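Local coordinates for protein putative methylase (Clostridium difficile, PDB 3LDU) that probably transfers methyl groups to guanine in ribosomal RNA, as its family does, and holds a GTP molecule in a pocket of its methyltransferase domain, at residues D201-S206 / I305-P310; H166-R171 / I179-A184; I104-Y109 / V147-D152. One frame throughout, in Å; residues are numbered along the deposited sequence.

How the contacts relate
From the N terminus, contact 3 is the first to close: 104-109 meets 147-152 in the THUMP region and ties the edge strand 98-104 to the hairpin of strands 145-150 and 153-159, with helix 111-129 in the loop between. Contact 2 follows, folding 166-171 back on the start of helix 181-189 across only seven residues. Contact 1 then spans 98 residues to bring the end of strand 199-201 beside that of strand 304-307. All three stand in series, with no nesting or crossing. Contacts 1 and 2 touch through Asn-308 and Ile-179 and share GTP, whereas the centre of contact 3 is about 39 Å from that of contact 1.

Contact 1 (D201-S206 / I305-P310); sequences DPMCGS and IITNPP. With GTP (guanosine-5'-triphosphate), chain B.
Ile-305 opens the contact by setting its CG2 branch against CD of Pro-202, 3.8 Å away, the two side chains crossing at about a right angle. From Ile-306 it is the backbone that counts: its carbonyl O lies 3.5 Å from CA of Asp-201 in a CA-H...O contact. Thr-307 supplies the direct side-chain bond, OG1 donating to OD1 of Asp-201 at 2.7 Å. That oxygen takes a second hydrogen from the backbone N of Met-203, closing an Asx turn. The two donors come from opposite faces of the carboxylate, 37° and 36° out of its plane, so OD1 is gripped from both faces. With CG anti to the backbone N (chi1 178°), OD1 comes within reach of both Thr-307 OG1 and Met-203 N. At Asn-308 the link is a bridging water, which accepts from its backbone N at 2.9 Å and donates to OD2 of Asp-201 and to O of Met-203. Pro-309 follows, its CB 3.8 Å from SE of Met-203, a selenomethionine whose bend at chi3 turns CE back to Thr-307. Pro-310 closes the segment with its ring near both that selenium and the GTP ribose.

The sequence Asn-Pro-Pro-Tyr from Asn-308 to Tyr-311 fits the motif that amino-methyltransferases use beside their target base, and the glycine-bearing turn after Asp-201 fits a Rossmann-like cofactor loop. Here that turn holds GTP: Ser-206 reaches O3G through N, 2.9 Å, and through OG, 2.8 Å. The two segments leave neighbouring parallel strands, 199-201 and 304-307; strands 260-264 and 339-344 flank the pair, helix 208-217 packs on Asp-201 and Ile-306, and helix 315-333 touches Pro-202, Met-203, Ile-305 and Pro-310.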
loop_
_atom_site.group_PDB
_atom_site.type_symbol
_atom_site.label_atom_id
_atom_site.label_comp_id
_atom_site.label_asym_id
_atom_site.label_seq_id
_atom_site.Cartn_x
_atom_site.Cartn_y
_atom_site.Cartn_z
ATOM N N ASP A 201 16.289 -0.536 12.307
ATOM C CA ASP A 201 16.510 0.075 10.995
ATOM C C ASP A 201 17.561 1.157 11.216
ATOM O O ASP A 201 17.235 2.250 11.692
ATOM C CB ASP A 201 15.218 0.710 10.452
ATOM C CG ASP A 201 15.426 1.387 9.102
ATOM O OD1 ASP A 201 16.597 1.506 8.684
ATOM O OD2 ASP A 201 14.431 1.809 8.463
ATOM N N PRO A 202 18.826 0.867 10.868
ATOM C CA PRO A 202 19.945 1.758 11.209
ATOM C C PRO A 202 20.152 2.928 10.236
ATOM O O PRO A 202 21.114 3.685 10.398
ATOM C CB PRO A 202 21.152 0.810 11.193
ATOM C CG PRO A 202 20.825 -0.178 10.128
ATOM C CD PRO A 202 19.280 -0.358 10.191
HETATM N N MSE A 203 19.269 3.067 9.246
HETATM C CA MSE A 203 19.260 4.224 8.349
HETATM C C MSE A 203 17.791 4.587 8.130
HETATM O O MSE A 203 17.276 4.556 7.009
HETATM C CB MSE A 203 19.943 3.892 7.026
HETATM C CG MSE A 203 21.438 3.574 7.185
HETATM SE SE MSE A 203 22.187 2.735 5.585
HETATM C CE MSE A 203 21.543 0.930 5.942
ATOM N N CYS A 204 17.141 4.949 9.229
ATOM C CA CYS A 204 15.685 4.902 9.303
ATOM C C CYS A 204 14.964 6.074 8.656
ATOM O O CYS A 204 13.752 5.997 8.433
ATOM C CB CYS A 204 15.249 4.764 10.756
ATOM S SG CYS A 204 15.633 6.209 11.755
ATOM N N GLY A 205 15.685 7.157 8.375
ATOM C CA GLY A 205 15.073 8.350 7.817
ATOM C C GLY A 205 13.903 8.816 8.673
ATOM O O GLY A 205 14.020 8.887 9.889
ATOM N N SER A 206 12.766 9.104 8.049
ATOM C CA SER A 206 11.612 9.607 8.803
ATOM C C SER A 206 10.794 8.491 9.456
ATOM O O SER A 206 9.689 8.729 9.958
ATOM C CB SER A 206 10.729 10.475 7.913
ATOM O OG SER A 206 10.434 9.784 6.720
ATOM N N ILE A 305 17.391 -6.759 10.966
ATOM C CA ILE A 305 17.566 -5.431 10.383
ATOM C C ILE A 305 16.717 -5.359 9.117
ATOM O O ILE A 305 16.770 -6.270 8.279
ATOM C CB ILE A 305 19.032 -5.142 10.032
ATOM C CG1 ILE A 305 19.821 -4.835 11.307
ATOM C CG2 ILE A 305 19.121 -3.958 9.064
ATOM C CD1 ILE A 305 21.346 -5.080 11.180
ATOM N N ILE A 306 15.890 -4.319 9.003
ATOM C CA ILE A 306 15.149 -4.073 7.766
ATOM C C ILE A 306 15.382 -2.621 7.453
ATOM O O ILE A 306 15.122 -1.753 8.301
ATOM C CB ILE A 306 13.635 -4.326 7.937
ATOM C CG1 ILE A 306 13.380 -5.768 8.389
ATOM C CG2 ILE A 306 12.898 -4.073 6.618
ATOM C CD1 ILE A 306 11.914 -6.031 8.756
ATOM N N THR A 307 15.900 -2.331 6.266
ATOM C CA THR A 307 16.336 -0.966 6.004
ATOM C C THR A 307 16.342 -0.581 4.525
ATOM O O THR A 307 16.408 -1.439 3.640
ATOM C CB THR A 307 17.764 -0.732 6.598
ATOM O OG1 THR A 307 18.066 0.662 6.594
ATOM C CG2 THR A 307 18.819 -1.510 5.803
ATOM N N ASN A 308 16.295 0.733 4.292
ATOM C CA ASN A 308 16.205 1.331 2.965
ATOM C C ASN A 308 17.367 2.331 2.826
ATOM O O ASN A 308 17.223 3.516 3.139
ATOM C CB ASN A 308 14.809 1.998 2.867
ATOM C CG ASN A 308 14.600 2.824 1.615
ATOM O OD1 ASN A 308 14.058 3.939 1.679
ATOM N ND2 ASN A 308 14.958 2.280 0.478
ATOM N N PRO A 309 18.560 1.840 2.432
ATOM C CA PRO A 309 19.742 2.721 2.367
ATOM C C PRO A 309 19.661 3.671 1.175
ATOM O O PRO A 309 18.807 3.482 0.313
ATOM C CB PRO A 309 20.901 1.732 2.146
ATOM C CG PRO A 309 20.248 0.555 1.448
ATOM C CD PRO A 309 18.893 0.438 2.113
ATOM N N PRO A 310 20.556 4.666 1.112
ATOM C CA PRO A 310 20.674 5.475 -0.109
ATOM C C PRO A 310 20.914 4.554 -1.313
ATOM O O PRO A 310 21.569 3.528 -1.149
ATOM C CB PRO A 310 21.920 6.326 0.150
ATOM C CG PRO A 310 22.147 6.276 1.632
ATOM C CD PRO A 310 21.604 4.968 2.102
HETATM P PG GTP B . 12.040 6.270 5.152
HETATM O O1G GTP B . 12.244 5.322 6.315
HETATM O O2G GTP B . 10.749 5.912 4.468
HETATM O O3G GTP B . 11.921 7.699 5.626
HETATM O O3B GTP B . 13.294 6.104 4.140
HETATM P PB GTP B . 14.402 7.275 4.027
HETATM O O1B GTP B . 14.073 8.104 2.809
HETATM O O2B GTP B . 14.390 8.157 5.246
HETATM O O3A GTP B . 15.867 6.627 3.817
HETATM P PA GTP B . 16.783 7.310 2.668
HETATM O O1A GTP B . 16.710 8.813 2.831
HETATM O O2A GTP B . 16.300 6.917 1.292
HETATM O "O5'" GTP B . 18.308 6.874 2.912
HETATM C "C5'" GTP B . 18.562 6.154 4.077
HETATM C "C4'" GTP B . 18.890 7.147 5.185
HETATM O "O4'" GTP B . 20.155 6.774 5.655
HETATM C "C3'" GTP B . 19.010 8.623 4.795
HETATM O "O3'" GTP B . 18.084 9.348 5.575
HETATM C "C2'" GTP B . 20.427 9.049 5.171
HETATM O "O2'" GTP B . 20.463 10.227 5.951
HETATM C "C1'" GTP B . 20.862 7.916 6.067
HETATM N N9 GTP B . 22.286 7.561 6.022
HETATM C C8 GTP B . 23.223 7.691 5.032
HETATM N N7 GTP B . 24.390 7.180 5.510
HETATM C C5 GTP B . 24.194 6.744 6.781
HETATM C C6 GTP B . 25.026 6.148 7.723
HETATM O O6 GTP B . 26.220 5.917 7.474
HETATM N N1 GTP B . 24.490 5.816 8.949
HETATM C C2 GTP B . 23.161 6.065 9.242
HETATM N N2 GTP B . 22.693 5.712 10.428
HETATM N N3 GTP B . 22.321 6.670 8.311
HETATM C C4 GTP B . 22.861 6.985 7.106
HETATM O O HOH W 1 15.248 2.761 6.046
#

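Contact 2 (H166-R171 / I179-A184); sequences HKRGYR and IRETLA. With GTP (guanosine-5'-triphosphate), chain B.
Glu-181 reaches into the curl of 166-171, and its CB lies over one face of the Arg-168 guanidinium, 3.6 Å from NE. One bond further, CG meets OH of Tyr-170 at 3.2 Å; NE of Arg-168 forms a salt bridge with Glu-212 on helix 208-217, and OH of Tyr-170 hydrogen-bonds the same carboxylate. A bend at chi2 (89°) then turns the carboxylate between His-166 and Arg-171. Glu-181 is the first residue of helix 181-189, after Arg-180 at the N-cap, whose O accepts from N of Ala-184. Just ahead, N of Ile-179 donates to O2G of GTP at 2.7 Å, which puts this helix start at the triphosphate end of the pocket. At the tip, OE1 accepts from ND1 of His-166 at 3.1 Å. The donor angle is 154°; OE1 lies near the imidazole plane, while ND1 stands 41° out of the carboxylate plane. The same oxygen forms a salt bridge with NH1 of Arg-171 at 2.7 Å, though that arginine is poorly ordered. OE2 sits over the Arg-171 guanidinium face and takes a hydrogen at 2.6 Å from a water that also accepts from N of Arg-168 and rides over the ring centre of Tyr-170.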
loop_
_atom_site.group_PDB
_atom_site.type_symbol
_atom_site.label_atom_id
_atom_site.label_comp_id
_atom_site.label_asym_id
_atom_site.label_seq_id
_atom_site.Cartn_x
_atom_site.Cartn_y
_atom_site.Cartn_z
ATOM N N HIS A 166 -1.850 4.611 1.112
ATOM C CA HIS A 166 -0.537 4.716 1.745
ATOM C C HIS A 166 -0.472 5.917 2.688
ATOM O O HIS A 166 0.395 5.985 3.567
ATOM C CB HIS A 166 0.600 4.748 0.711
ATOM C CG HIS A 166 0.705 6.042 -0.044
ATOM N ND1 HIS A 166 1.471 7.095 0.394
ATOM C CD2 HIS A 166 0.152 6.429 -1.220
ATOM C CE1 HIS A 166 1.379 8.094 -0.478
ATOM N NE2 HIS A 166 0.585 7.716 -1.457
ATOM N N LYS A 167 -1.398 6.858 2.520
ATOM C CA LYS A 167 -1.451 7.998 3.418
ATOM C C LYS A 167 -2.255 7.593 4.647
ATOM O O LYS A 167 -3.485 7.748 4.671
ATOM C CB LYS A 167 -2.068 9.204 2.712
ATOM C CG LYS A 167 -1.356 9.567 1.421
ATOM C CD LYS A 167 -1.909 10.812 0.776
ATOM C CE LYS A 167 -1.077 11.192 -0.440
ATOM N NZ LYS A 167 -1.388 12.568 -0.925
ATOM N N ARG A 168 -1.574 7.038 5.649
ATOM C CA ARG A 168 -2.242 6.619 6.884
ATOM C C ARG A 168 -2.657 7.841 7.694
ATOM O O ARG A 168 -3.605 7.788 8.475
ATOM C CB ARG A 168 -1.343 5.727 7.757
ATOM C CG ARG A 168 -1.352 4.224 7.455
ATOM C CD ARG A 168 -0.576 3.971 6.219
ATOM N NE ARG A 168 0.052 2.649 6.129
ATOM C CZ ARG A 168 -0.327 1.701 5.278
ATOM N NH1 ARG A 168 0.343 0.554 5.219
ATOM N NH2 ARG A 168 -1.377 1.901 4.478
ATOM N N GLY A 169 -1.936 8.939 7.501
ATOM C CA GLY A 169 -2.188 10.157 8.253
ATOM C C GLY A 169 -0.999 10.611 9.080
ATOM O O GLY A 169 -1.018 11.696 9.647
ATOM N N TYR A 170 0.044 9.790 9.153
ATOM C CA TYR A 170 1.184 10.127 9.999
ATOM C C TYR A 170 2.367 10.724 9.248
ATOM O O TYR A 170 3.305 11.217 9.879
ATOM C CB TYR A 170 1.645 8.916 10.812
ATOM C CG TYR A 170 2.284 7.792 10.012
ATOM C CD1 TYR A 170 1.619 6.578 9.819
ATOM C CD2 TYR A 170 3.557 7.932 9.469
ATOM C CE1 TYR A 170 2.214 5.535 9.100
ATOM C CE2 TYR A 170 4.162 6.897 8.752
ATOM C CZ TYR A 170 3.485 5.704 8.569
ATOM O OH TYR A 170 4.092 4.680 7.869
ATOM N N ARG A 171 2.338 10.680 7.918
ATOM C CA ARG A 171 3.469 11.172 7.136
ATOM C C ARG A 171 3.453 12.687 7.046
ATOM O O ARG A 171 2.587 13.279 6.398
ATOM C CB ARG A 171 3.527 10.550 5.734
ATOM C CG ARG A 171 4.779 10.952 4.940
ATOM C CD ARG A 171 5.946 9.957 5.086
ATOM N NE ARG A 171 5.782 8.790 4.219
ATOM C CZ ARG A 171 5.703 8.842 2.888
ATOM N NH1 ARG A 171 5.554 7.726 2.185
ATOM N NH2 ARG A 171 5.764 10.010 2.254
ATOM N N ILE A 179 10.275 6.059 1.834
ATOM C CA ILE A 179 9.708 4.881 1.197
ATOM C C ILE A 179 8.186 4.931 1.342
ATOM O O ILE A 179 7.671 5.458 2.316
ATOM C CB ILE A 179 10.279 3.594 1.837
ATOM C CG1 ILE A 179 9.803 2.348 1.100
ATOM C CG2 ILE A 179 9.921 3.494 3.322
ATOM C CD1 ILE A 179 10.542 1.097 1.563
ATOM N N ARG A 180 7.467 4.400 0.364
ATOM C CA ARG A 180 6.004 4.386 0.440
ATOM C C ARG A 180 5.535 3.491 1.595
ATOM O O ARG A 180 6.113 2.422 1.816
ATOM C CB ARG A 180 5.455 3.859 -0.887
ATOM C CG ARG A 180 4.025 4.219 -1.150
ATOM C CD ARG A 180 3.664 3.814 -2.571
ATOM N NE ARG A 180 2.368 4.339 -2.989
ATOM C CZ ARG A 180 2.207 5.408 -3.767
ATOM N NH1 ARG A 180 3.264 6.079 -4.219
ATOM N NH2 ARG A 180 0.983 5.803 -4.096
ATOM N N GLU A 181 4.501 3.917 2.327
ATOM C CA GLU A 181 4.018 3.163 3.497
ATOM C C GLU A 181 3.586 1.724 3.153
ATOM O O GLU A 181 3.812 0.783 3.929
ATOM C CB GLU A 181 2.861 3.904 4.186
ATOM C CG GLU A 181 3.242 5.233 4.831
ATOM C CD GLU A 181 3.137 6.430 3.889
ATOM O OE1 GLU A 181 3.360 6.278 2.664
ATOM O OE2 GLU A 181 2.832 7.536 4.389
ATOM N N THR A 182 2.922 1.558 2.011
ATOM C CA THR A 182 2.451 0.237 1.587
ATOM C C THR A 182 3.632 -0.688 1.274
ATOM O O THR A 182 3.630 -1.865 1.635
ATOM C CB THR A 182 1.585 0.336 0.337
ATOM O OG1 THR A 182 2.228 1.194 -0.612
ATOM C CG2 THR A 182 0.211 0.924 0.706
ATOM N N LEU A 183 4.634 -0.146 0.594
ATOM C CA LEU A 183 5.847 -0.914 0.308
ATOM C C LEU A 183 6.527 -1.327 1.611
ATOM O O LEU A 183 6.923 -2.483 1.776
ATOM C CB LEU A 183 6.793 -0.100 -0.563
ATOM C CG LEU A 183 8.134 -0.745 -0.909
ATOM C CD1 LEU A 183 7.916 -2.066 -1.603
ATOM C CD2 LEU A 183 8.946 0.185 -1.791
ATOM N N ALA A 184 6.654 -0.381 2.538
ATOM C CA ALA A 184 7.268 -0.670 3.833
ATOM C C ALA A 184 6.551 -1.794 4.570
ATOM O O ALA A 184 7.176 -2.693 5.100
ATOM C CB ALA A 184 7.319 0.604 4.707
HETATM P PG GTP B . 12.040 6.270 5.152
HETATM O O1G GTP B . 12.244 5.322 6.315
HETATM O O2G GTP B . 10.749 5.912 4.468
HETATM O O3G GTP B . 11.921 7.699 5.626
HETATM O O3B GTP B . 13.294 6.104 4.140
HETATM P PB GTP B . 14.402 7.275 4.027
HETATM O O1B GTP B . 14.073 8.104 2.809
HETATM O O2B GTP B . 14.390 8.157 5.246
HETATM O O3A GTP B . 15.867 6.627 3.817
HETATM P PA GTP B . 16.783 7.310 2.668
HETATM O O1A GTP B . 16.710 8.813 2.831
HETATM O O2A GTP B . 16.300 6.917 1.292
HETATM O "O5'" GTP B . 18.308 6.874 2.912
HETATM C "C5'" GTP B . 18.562 6.154 4.077
HETATM C "C4'" GTP B . 18.890 7.147 5.185
HETATM O "O4'" GTP B . 20.155 6.774 5.655
HETATM C "C3'" GTP B . 19.010 8.623 4.795
HETATM O "O3'" GTP B . 18.084 9.348 5.575
HETATM C "C2'" GTP B . 20.427 9.049 5.171
HETATM O "O2'" GTP B . 20.463 10.227 5.951
HETATM C "C1'" GTP B . 20.862 7.916 6.067
HETATM N N9 GTP B . 22.286 7.561 6.022
HETATM C C8 GTP B . 23.223 7.691 5.032
HETATM N N7 GTP B . 24.390 7.180 5.510
HETATM C C5 GTP B . 24.194 6.744 6.781
HETATM C C6 GTP B . 25.026 6.148 7.723
HETATM O O6 GTP B . 26.220 5.917 7.474
HETATM N N1 GTP B . 24.490 5.816 8.949
HETATM C C2 GTP B . 23.161 6.065 9.242
HETATM N N2 GTP B . 22.693 5.712 10.428
HETATM N N3 GTP B . 22.321 6.670 8.311
HETATM C C4 GTP B . 22.861 6.985 7.106
HETATM O O HOH W 2 1.336 7.762 6.503
#

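Contact 3 (I104-Y109 / V147-D152); sequences IKSKLY and VFIHKD
Ser-106 and Asp-152 both place their polar groups beside their own backbone N (chi1 -59° and -58°), and each thereby reaches the other segment. OG of Ser-106 accepts from N of Asp-152 at 2.9 Å in a nearly straight bond (169°) and donates its own hydrogen to O of Ile-104 in its own segment. OD1 of Asp-152 accepts from N of Lys-107, also at 2.9 Å, and from a water bound to N of Leu-108. The exchange continues a parallel beta bridge between Ile-104 and His-150: N of Ile-104 donates to O of Ile-149 at 2.8 Å, and N of Lys-151 to O of Ile-104 at 3.0 Å. Beside the bridge, Ile-149 packs CG2 on OG of Ser-106, 3.4 Å, and its CD1 makes an apolar contact with CB of Leu-108.

Lys-105, Lys-151 and Asp-152 all have positive phi. The last two fit the corners of a type I' turn joining strands 145-150 and 153-159 of the THUMP region, just where edge strand 98-104 runs out towards helix 111-129. Lys-105 and Lys-151 lie side by side, with CD of Lys-105 3.9 Å from CE of Lys-151. Asp-152 is buried, but its OD2 forms a salt bridge with Lys-72, so its carboxylate is probably charged; Ser-106 OG with Asp-152 N and Asp-152 OD1 with Lys-107 N pin hairpin turn to strand exit after regular pairing has ended.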
loop_
_atom_site.group_PDB
_atom_site.type_symbol
_atom_site.label_atom_id
_atom_site.label_comp_id
_atom_site.label_asym_id
_atom_site.label_seq_id
_atom_site.Cartn_x
_atom_site.Cartn_y
_atom_site.Cartn_z
ATOM N N ILE A 104 -4.113 0.387 -21.514
ATOM C CA ILE A 104 -2.874 -0.347 -21.795
ATOM C C ILE A 104 -3.104 -1.367 -22.918
ATOM O O ILE A 104 -4.009 -2.208 -22.831
ATOM C CB ILE A 104 -2.384 -1.072 -20.523
ATOM C CG1 ILE A 104 -2.011 -0.049 -19.440
ATOM C CG2 ILE A 104 -1.189 -1.978 -20.845
ATOM C CD1 ILE A 104 -1.763 -0.657 -18.076
ATOM N N LYS A 105 -2.303 -1.292 -23.983
ATOM C CA LYS A 105 -2.415 -2.236 -25.101
ATOM C C LYS A 105 -3.840 -2.362 -25.634
ATOM O O LYS A 105 -4.320 -3.471 -25.879
ATOM C CB LYS A 105 -1.930 -3.625 -24.681
ATOM C CG LYS A 105 -0.474 -3.674 -24.238
ATOM C CD LYS A 105 -0.118 -5.067 -23.751
ATOM C CE LYS A 105 1.388 -5.210 -23.516
ATOM N NZ LYS A 105 1.817 -4.724 -22.175
ATOM N N SER A 106 -4.503 -1.226 -25.807
ATOM C CA SER A 106 -5.911 -1.209 -26.186
ATOM C C SER A 106 -6.159 -0.170 -27.264
ATOM O O SER A 106 -5.514 0.886 -27.288
ATOM C CB SER A 106 -6.774 -0.873 -24.963
ATOM O OG SER A 106 -6.586 -1.813 -23.923
ATOM N N LYS A 107 -7.122 -0.459 -28.133
ATOM C CA LYS A 107 -7.500 0.448 -29.209
ATOM C C LYS A 107 -7.976 1.809 -28.687
ATOM O O LYS A 107 -7.679 2.841 -29.286
ATOM C CB LYS A 107 -8.565 -0.210 -30.087
ATOM C CG LYS A 107 -8.084 -1.498 -30.763
ATOM C CD LYS A 107 -9.233 -2.314 -31.356
ATOM C CE LYS A 107 -9.514 -1.973 -32.822
ATOM N NZ LYS A 107 -10.105 -0.625 -33.029
ATOM N N LEU A 108 -8.686 1.813 -27.560
ATOM C CA LEU A 108 -9.138 3.065 -26.952
ATOM C C LEU A 108 -8.055 3.642 -26.037
ATOM O O LEU A 108 -8.186 3.618 -24.810
ATOM C CB LEU A 108 -10.435 2.848 -26.175
ATOM C CG LEU A 108 -11.572 2.195 -26.974
ATOM C CD1 LEU A 108 -12.789 2.021 -26.080
ATOM C CD2 LEU A 108 -11.909 3.012 -28.221
ATOM N N TYR A 109 -6.986 4.157 -26.647
ATOM C CA TYR A 109 -5.812 4.589 -25.892
ATOM C C TYR A 109 -5.916 6.017 -25.377
ATOM O O TYR A 109 -5.173 6.413 -24.479
ATOM C CB TYR A 109 -4.556 4.455 -26.755
ATOM C CG TYR A 109 -4.623 5.236 -28.040
ATOM C CD1 TYR A 109 -4.325 6.592 -28.066
ATOM C CD2 TYR A 109 -4.995 4.628 -29.223
ATOM C CE1 TYR A 109 -4.385 7.313 -29.236
ATOM C CE2 TYR A 109 -5.065 5.345 -30.404
ATOM C CZ TYR A 109 -4.752 6.681 -30.403
ATOM O OH TYR A 109 -4.820 7.388 -31.575
ATOM N N VAL A 147 -11.854 3.981 -14.634
ATOM C CA VAL A 147 -11.957 3.118 -15.809
ATOM C C VAL A 147 -10.570 2.572 -16.128
ATOM O O VAL A 147 -9.600 3.332 -16.151
ATOM C CB VAL A 147 -12.481 3.878 -17.044
ATOM C CG1 VAL A 147 -12.683 2.927 -18.223
ATOM C CG2 VAL A 147 -13.785 4.591 -16.722
ATOM N N PHE A 148 -10.487 1.262 -16.349
ATOM C CA PHE A 148 -9.212 0.603 -16.623
ATOM C C PHE A 148 -9.404 -0.279 -17.852
ATOM O O PHE A 148 -10.283 -1.138 -17.867
ATOM C CB PHE A 148 -8.807 -0.249 -15.415
ATOM C CG PHE A 148 -7.534 -1.021 -15.606
ATOM C CD1 PHE A 148 -6.304 -0.410 -15.404
ATOM C CD2 PHE A 148 -7.568 -2.366 -15.953
ATOM C CE1 PHE A 148 -5.126 -1.119 -15.572
ATOM C CE2 PHE A 148 -6.385 -3.079 -16.114
ATOM C CZ PHE A 148 -5.172 -2.452 -15.931
ATOM N N ILE A 149 -8.606 -0.047 -18.894
ATOM C CA ILE A 149 -8.703 -0.842 -20.115
ATOM C C ILE A 149 -7.383 -1.555 -20.383
ATOM O O ILE A 149 -6.323 -0.930 -20.416
ATOM C CB ILE A 149 -9.104 0.015 -21.334
ATOM C CG1 ILE A 149 -10.264 0.962 -20.964
ATOM C CG2 ILE A 149 -9.517 -0.884 -22.509
ATOM C CD1 ILE A 149 -10.785 1.824 -22.123
ATOM N N HIS A 150 -7.454 -2.873 -20.540
ATOM C CA HIS A 150 -6.252 -3.653 -20.786
ATOM C C HIS A 150 -6.567 -4.657 -21.877
ATOM O O HIS A 150 -7.502 -5.449 -21.750
ATOM C CB HIS A 150 -5.802 -4.353 -19.508
ATOM C CG HIS A 150 -4.588 -5.210 -19.696
ATOM N ND1 HIS A 150 -3.311 -4.694 -19.720
ATOM C CD2 HIS A 150 -4.463 -6.537 -19.903
ATOM C CE1 HIS A 150 -2.447 -5.674 -19.912
ATOM N NE2 HIS A 150 -3.120 -6.807 -20.023
ATOM N N LYS A 151 -5.824 -4.578 -22.975
ATOM C CA LYS A 151 -6.081 -5.432 -24.127
ATOM C C LYS A 151 -7.566 -5.432 -24.497
ATOM O O LYS A 151 -8.153 -6.480 -24.769
ATOM C CB LYS A 151 -5.583 -6.851 -23.855
ATOM C CG LYS A 151 -4.061 -6.913 -23.697
ATOM C CD LYS A 151 -3.549 -8.334 -23.550
ATOM C CE LYS A 151 -2.084 -8.323 -23.111
ATOM N NZ LYS A 151 -1.533 -9.702 -22.934
ATOM N N ASP A 152 -8.154 -4.239 -24.480
ATOM C CA ASP A 152 -9.546 -4.009 -24.882
ATOM C C ASP A 152 -10.608 -4.479 -23.884
ATOM O O ASP A 152 -11.801 -4.357 -24.155
ATOM C CB ASP A 152 -9.821 -4.607 -26.265
ATOM C CG ASP A 152 -8.902 -4.051 -27.325
ATOM O OD1 ASP A 152 -8.589 -2.847 -27.258
ATOM O OD2 ASP A 152 -8.494 -4.816 -28.226
HETATM O O HOH W 3 -9.950 -0.726 -26.400
#